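Local coordinates for protein coenzyme A transferase (PDB 3QLI) that probably transfers coenzyme A from an acyl-CoA to a carboxylate such as acetate, at residues Arg283-Arg288 with Ala327-Val332; Thr344-Ser349 with Gly400-Pro405. One frame throughout, in Å; residues are numbered along the deposited sequence.

Contact 1. Residues Arg283-Arg288 with Ala327-Val332; sequences RKTLDR and AQNDNV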
loop_
_atom_site.group_PDB
_atom_site.type_symbol
_atom_site.label_atom_id
_atom_site.label_comp_id
_atom_site.label_asym_id
_atom_site.label_seq_id
_atom_site.Cartn_x
_atom_site.Cartn_y
_atom_site.Cartn_z
ATOM N N ARG A 283 2.929 -27.153 -5.749
ATOM C CA ARG A 283 2.932 -26.710 -4.349
ATOM C C ARG A 283 2.077 -25.465 -4.101
ATOM O O ARG A 283 1.942 -25.017 -2.962
ATOM C CB ARG A 283 4.366 -26.476 -3.835
ATOM C CG ARG A 283 5.367 -27.601 -4.163
ATOM C CD ARG A 283 5.389 -28.723 -3.132
ATOM N NE ARG A 283 6.419 -29.718 -3.449
ATOM C CZ ARG A 283 7.674 -29.688 -2.989
ATOM N NH1 ARG A 283 8.069 -28.717 -2.175
ATOM N NH2 ARG A 283 8.540 -30.639 -3.339
ATOM N N LYS A 284 1.505 -24.902 -5.160
ATOM C CA LYS A 284 0.611 -23.755 -5.002
ATOM C C LYS A 284 -0.701 -24.131 -4.331
ATOM O O LYS A 284 -1.185 -25.265 -4.438
ATOM C CB LYS A 284 0.316 -23.071 -6.346
ATOM C CG LYS A 284 1.543 -22.475 -7.033
ATOM C CD LYS A 284 1.170 -21.280 -7.950
ATOM C CE LYS A 284 0.203 -21.681 -9.035
ATOM N NZ LYS A 284 -0.104 -20.578 -10.007
ATOM N N THR A 285 -1.278 -23.155 -3.642
ATOM C CA THR A 285 -2.606 -23.296 -3.068
ATOM C C THR A 285 -3.675 -22.899 -4.095
ATOM O O THR A 285 -4.700 -23.567 -4.233
ATOM C CB THR A 285 -2.733 -22.439 -1.798
ATOM O OG1 THR A 285 -1.855 -22.964 -0.802
ATOM C CG2 THR A 285 -4.180 -22.416 -1.273
ATOM N N LEU A 286 -3.436 -21.813 -4.818
ATOM C CA LEU A 286 -4.373 -21.394 -5.853
ATOM C C LEU A 286 -3.824 -21.776 -7.215
ATOM O O LEU A 286 -2.606 -21.822 -7.405
ATOM C CB LEU A 286 -4.584 -19.875 -5.805
ATOM C CG LEU A 286 -5.103 -19.311 -4.485
ATOM C CD1 LEU A 286 -5.313 -17.774 -4.570
ATOM C CD2 LEU A 286 -6.399 -20.020 -4.095
ATOM N N ASP A 287 -4.716 -22.025 -8.171
ATOM C CA ASP A 287 -4.293 -22.324 -9.535
ATOM C C ASP A 287 -3.279 -23.458 -9.569
ATOM O O ASP A 287 -2.298 -23.425 -10.317
ATOM C CB ASP A 287 -3.700 -21.076 -10.176
ATOM C CG ASP A 287 -4.616 -19.873 -10.042
ATOM O OD1 ASP A 287 -5.660 -19.835 -10.725
ATOM O OD2 ASP A 287 -4.299 -18.977 -9.243
ATOM N N ARG A 288 -3.498 -24.467 -8.739
ATOM C CA ARG A 288 -2.523 -25.541 -8.677
ATOM C C ARG A 288 -2.360 -26.171 -10.052
ATOM O O ARG A 288 -3.340 -26.412 -10.772
ATOM C CB ARG A 288 -2.913 -26.584 -7.621
ATOM C CG ARG A 288 -1.870 -27.695 -7.456
ATOM C CD ARG A 288 -2.213 -28.612 -6.281
ATOM N NE ARG A 288 -1.426 -29.843 -6.322
ATOM C CZ ARG A 288 -1.074 -30.547 -5.246
ATOM N NH1 ARG A 288 -1.436 -30.135 -4.034
ATOM N NH2 ARG A 288 -0.354 -31.657 -5.380
ATOM N N ALA A 327 -0.696 -13.824 -1.489
ATOM C CA ALA A 327 -0.280 -14.353 -0.191
ATOM C C ALA A 327 -0.838 -15.741 0.109
ATOM O O ALA A 327 -0.375 -16.399 1.041
ATOM C CB ALA A 327 -0.670 -13.379 0.935
ATOM N N GLN A 328 -1.834 -16.181 -0.651
ATOM C CA GLN A 328 -2.434 -17.498 -0.391
ATOM C C GLN A 328 -1.538 -18.648 -0.833
ATOM O O GLN A 328 -1.684 -19.775 -0.362
ATOM C CB GLN A 328 -3.815 -17.619 -1.035
ATOM C CG GLN A 328 -4.783 -16.490 -0.637
ATOM C CD GLN A 328 -4.911 -16.329 0.862
ATOM O OE1 GLN A 328 -5.228 -17.285 1.570
ATOM N NE2 GLN A 328 -4.653 -15.107 1.363
ATOM N N ASN A 329 -0.615 -18.369 -1.741
ATOM C CA ASN A 329 0.392 -19.362 -2.088
ATOM C C ASN A 329 1.549 -19.269 -1.101
ATOM O O ASN A 329 1.980 -18.173 -0.756
ATOM C CB ASN A 329 0.868 -19.186 -3.533
ATOM C CG ASN A 329 -0.214 -19.536 -4.548
ATOM O OD1 ASN A 329 -0.926 -20.526 -4.381
ATOM N ND2 ASN A 329 -0.347 -18.720 -5.598
ATOM N N ASP A 330 2.022 -20.422 -0.620
ATOM C CA ASP A 330 3.131 -20.467 0.319
ATOM C C ASP A 330 4.447 -20.229 -0.403
ATOM O O ASP A 330 4.570 -20.534 -1.599
ATOM C CB ASP A 330 3.205 -21.836 0.994
ATOM C CG ASP A 330 2.094 -22.060 2.009
ATOM O OD1 ASP A 330 1.213 -21.188 2.168
ATOM O OD2 ASP A 330 2.105 -23.134 2.646
ATOM N N ASN A 331 5.429 -19.694 0.323
ATOM C CA ASN A 331 6.784 -19.575 -0.192
ATOM C C ASN A 331 6.856 -18.726 -1.450
ATOM O O ASN A 331 7.648 -18.997 -2.341
ATOM C CB ASN A 331 7.386 -20.967 -0.453
ATOM C CG ASN A 331 7.449 -21.822 0.814
ATOM O OD1 ASN A 331 8.012 -21.413 1.828
ATOM N ND2 ASN A 331 6.850 -23.000 0.759
ATOM N N VAL A 332 6.026 -17.693 -1.522
ATOM C CA VAL A 332 6.150 -16.737 -2.610
ATOM C C VAL A 332 7.536 -16.111 -2.569
ATOM O O VAL A 332 8.044 -15.760 -1.495
ATOM C CB VAL A 332 5.087 -15.624 -2.510
ATOM C CG1 VAL A 332 5.372 -14.511 -3.527
ATOM C CG2 VAL A 332 3.691 -16.215 -2.727
HETATM O O HOH W 1 3.274 -22.210 -3.359
HETATM O O HOH W 2 1.017 -23.049 -1.209
HETATM O O HOH W 3 -1.615 -18.790 -8.526
HETATM O O HOH W 4 -1.530 -22.238 1.894
#
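The side-chain amide of Asn-329 meets the backbone amides of Thr-285 and Leu-286. Its OD1 accepts two backbone hydrogen bonds. Leu-286 N lies 2.9 Å from Asn-329 OD1, in the carbonyl plane, and the bond is nearly straight at 171°. Thr-285 N lies 2.8 Å from Asn-329 OD1, but it is tilted out of the plane and its bond is more bent, at 132°. These two bonds, with the one from ND2 to water 3, would hold the amide's rotation. CG of Asn-329 stands beside its own backbone N (chi1 -69°), which carries the amide across to the other loop.

Water continues the polar contact. Water 3 accepts from Asn-329 ND2 and Lys-284 NZ and donates to Asp-287 OD2. Lys-284 NZ also bonds the carbonyls of Arg-290 and Ile-261. Water 2 joins Asp-330 N to Arg-283 O and Thr-285 OG1, and water 4 links Thr-285 OG1 to Asp-330 OD1.

Residues 283-288 lead into strand 291-293. Residues 327-332 fall in what is probably the family's C-terminal domain. They lead into strand 332-337, an inner strand of the six-stranded mixed sheet.

Leu-286 CD1 makes an apolar contact with Gln-328 CB at 3.8 Å, and this leucine also packs on Ile-325. The lysine chain makes van der Waals contact with the amide, Lys-284 CD passing 3.8 Å from Asn-329 ND2, and the two side chains cross obliquely.

Contact 2. Residues Thr344-Ser349 with Gly400-Pro405; sequences TGACNS and GPVTTP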
loop_
_atom_site.group_PDB
_atom_site.type_symbol
_atom_site.label_atom_id
_atom_site.label_comp_id
_atom_site.label_asym_id
_atom_site.label_seq_id
_atom_site.Cartn_x
_atom_site.Cartn_y
_atom_site.Cartn_z
ATOM N N THR A 344 17.053 4.914 4.301
ATOM C CA THR A 344 15.878 4.578 5.098
ATOM C C THR A 344 15.305 3.232 4.665
ATOM O O THR A 344 14.474 2.658 5.371
ATOM C CB THR A 344 14.744 5.640 4.978
ATOM O OG1 THR A 344 14.063 5.482 3.728
ATOM C CG2 THR A 344 15.302 7.050 5.078
ATOM N N GLY A 345 15.753 2.735 3.510
ATOM C CA GLY A 345 15.251 1.475 2.985
ATOM C C GLY A 345 14.145 1.644 1.949
ATOM O O GLY A 345 13.602 0.661 1.455
ATOM N N ALA A 346 13.803 2.888 1.619
ATOM C CA ALA A 346 12.855 3.150 0.540
ATOM C C ALA A 346 13.539 2.921 -0.809
ATOM O O ALA A 346 14.750 3.129 -0.935
ATOM C CB ALA A 346 12.345 4.580 0.634
ATOM N N CYS A 347 12.768 2.516 -1.817
ATOM C CA CYS A 347 13.307 2.253 -3.157
ATOM C C CYS A 347 12.625 3.117 -4.210
ATOM O O CYS A 347 11.438 3.450 -4.084
ATOM C CB CYS A 347 13.134 0.772 -3.518
ATOM S SG CYS A 347 13.857 -0.321 -2.227
ATOM N N ASN A 348 13.379 3.459 -5.250
ATOM C CA ASN A 348 12.865 4.287 -6.341
ATOM C C ASN A 348 13.149 3.664 -7.697
ATOM O O ASN A 348 14.300 3.360 -8.015
ATOM C CB ASN A 348 13.491 5.679 -6.295
ATOM C CG ASN A 348 13.024 6.558 -7.439
ATOM O OD1 ASN A 348 11.871 6.483 -7.861
ATOM N ND2 ASN A 348 13.923 7.391 -7.953
ATOM N N SER A 349 12.102 3.485 -8.498
ATOM C CA SER A 349 12.247 2.919 -9.832
ATOM C C SER A 349 11.994 3.962 -10.921
ATOM O O SER A 349 12.045 3.650 -12.104
ATOM C CB SER A 349 11.271 1.754 -10.025
ATOM O OG SER A 349 11.646 0.636 -9.245
ATOM N N GLY A 400 11.943 13.102 -3.300
ATOM C CA GLY A 400 10.490 13.115 -3.436
ATOM C C GLY A 400 9.827 11.777 -3.165
ATOM O O GLY A 400 10.452 10.893 -2.583
ATOM N N PRO A 401 8.554 11.619 -3.586
ATOM C CA PRO A 401 7.776 10.390 -3.369
ATOM C C PRO A 401 8.503 9.159 -3.897
ATOM O O PRO A 401 9.223 9.252 -4.893
ATOM C CB PRO A 401 6.492 10.634 -4.179
ATOM C CG PRO A 401 6.342 12.123 -4.174
ATOM C CD PRO A 401 7.762 12.648 -4.286
ATOM N N VAL A 402 8.308 8.018 -3.242
ATOM C CA VAL A 402 9.091 6.825 -3.567
ATOM C C VAL A 402 8.272 5.777 -4.321
ATOM O O VAL A 402 7.071 5.941 -4.507
ATOM C CB VAL A 402 9.684 6.215 -2.294
ATOM C CG1 VAL A 402 10.518 7.258 -1.563
ATOM C CG2 VAL A 402 8.574 5.678 -1.389
ATOM N N THR A 403 8.925 4.710 -4.776
ATOM C CA THR A 403 8.212 3.610 -5.402
ATOM C C THR A 403 7.797 2.590 -4.354
ATOM O O THR A 403 6.623 2.230 -4.258
ATOM C CB THR A 403 9.052 2.915 -6.472
ATOM O OG1 THR A 403 9.463 3.884 -7.438
ATOM C CG2 THR A 403 8.230 1.846 -7.168
ATOM N N THR A 404 8.767 2.119 -3.573
ATOM C CA THR A 404 8.480 1.238 -2.448
ATOM C C THR A 404 8.840 1.961 -1.157
ATOM O O THR A 404 10.004 2.298 -0.935
ATOM C CB THR A 404 9.288 -0.095 -2.541
ATOM O OG1 THR A 404 8.930 -0.788 -3.739
ATOM C CG2 THR A 404 8.977 -0.997 -1.376
ATOM N N PRO A 405 7.838 2.198 -0.299
ATOM C CA PRO A 405 8.015 2.913 0.970
ATOM C C PRO A 405 8.912 2.132 1.912
ATOM O O PRO A 405 8.938 0.889 1.862
ATOM C CB PRO A 405 6.593 2.950 1.548
ATOM C CG PRO A 405 5.693 2.783 0.363
ATOM C CD PRO A 405 6.430 1.819 -0.520
#
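Thr-403 has OG1 beside its backbone N (chi1 -56°), and this sets the hydroxyl before the amide of Ser-349. CG2 of Thr-403 is then anti to the backbone N and lies 4.2 Å from Ser-349 CB. The hydrogen bond from Ser-349 N to Thr-403 OG1 is 2.9 Å long and nearly straight, at 168°. Thr-403 OG1 also bonds Ser-358 OG and Gln-356 OE1, so three polar groups hold this buried hydroxyl. Asn-348 and Thr-403 cross at about a right angle. Asn-348 OD1 has its partners in Gln-356 NE2 and Glu-350 N.

The backbones form one antiparallel bridge, a hydrogen-bonded pair of Cys-347 and Thr-404. Cys-347 N donates to Thr-404 O at 2.9 Å, in the carbonyl plane. In return, Thr-404 N reaches Cys-347 O at 3.0 Å, tilted 32° from the plane of that carbonyl. Thr-403 N donates to the same oxygen, Cys-347 O, at 2.9 Å and lies in its plane. Thr-403 and Thr-404 thus both face Cys-347, which makes a classic beta bulge. The bulge lets one carbonyl take two successive amides.

Within the bridge pair, Cys-347 CB approaches Thr-404 CB to 4.1 Å. Ala-346 CB makes an apolar contact with Val-402 CG1 at 3.9 Å. The CA of Ala-346 also makes a CA-H...O contact with Thr-404 O.

Thr-404 OG1 bonds Gln-363 OE1. Gln-363 and Ser-358, the partners of the two threonine hydroxyls, are coenzyme A-binding residues, so the bulge borders that site. Segment 400-405 runs along strand 347-348, an outer strand of a small mixed sheet, where the backbone of Asn-348 bonds that of Leu-339 and Gln-340. Cys-347 and Thr-404 both rest on Ile-380 of strand 377-381. Helix 363-372 packs against Thr-404 and Pro-405 through Leu-364.

Contacts 1 and 2 follow one another along the chain, the first closing before the second opens. Their centres are 28 Å apart and their nearest atoms about 14 Å, so they do not touch. Helix 363-372 borders both. Ala-327 and Val-332 of contact 1 pack on its Ala-372 and Ala-370, while contact 2 meets the other end of the helix. The two differ in their relation to the coenzyme A site. Contact 1 lies away from the known binding residues. Contact 2 borders the site through its neighbours Ser-358 and Gln-363, although no coenzyme A is bound to this chain.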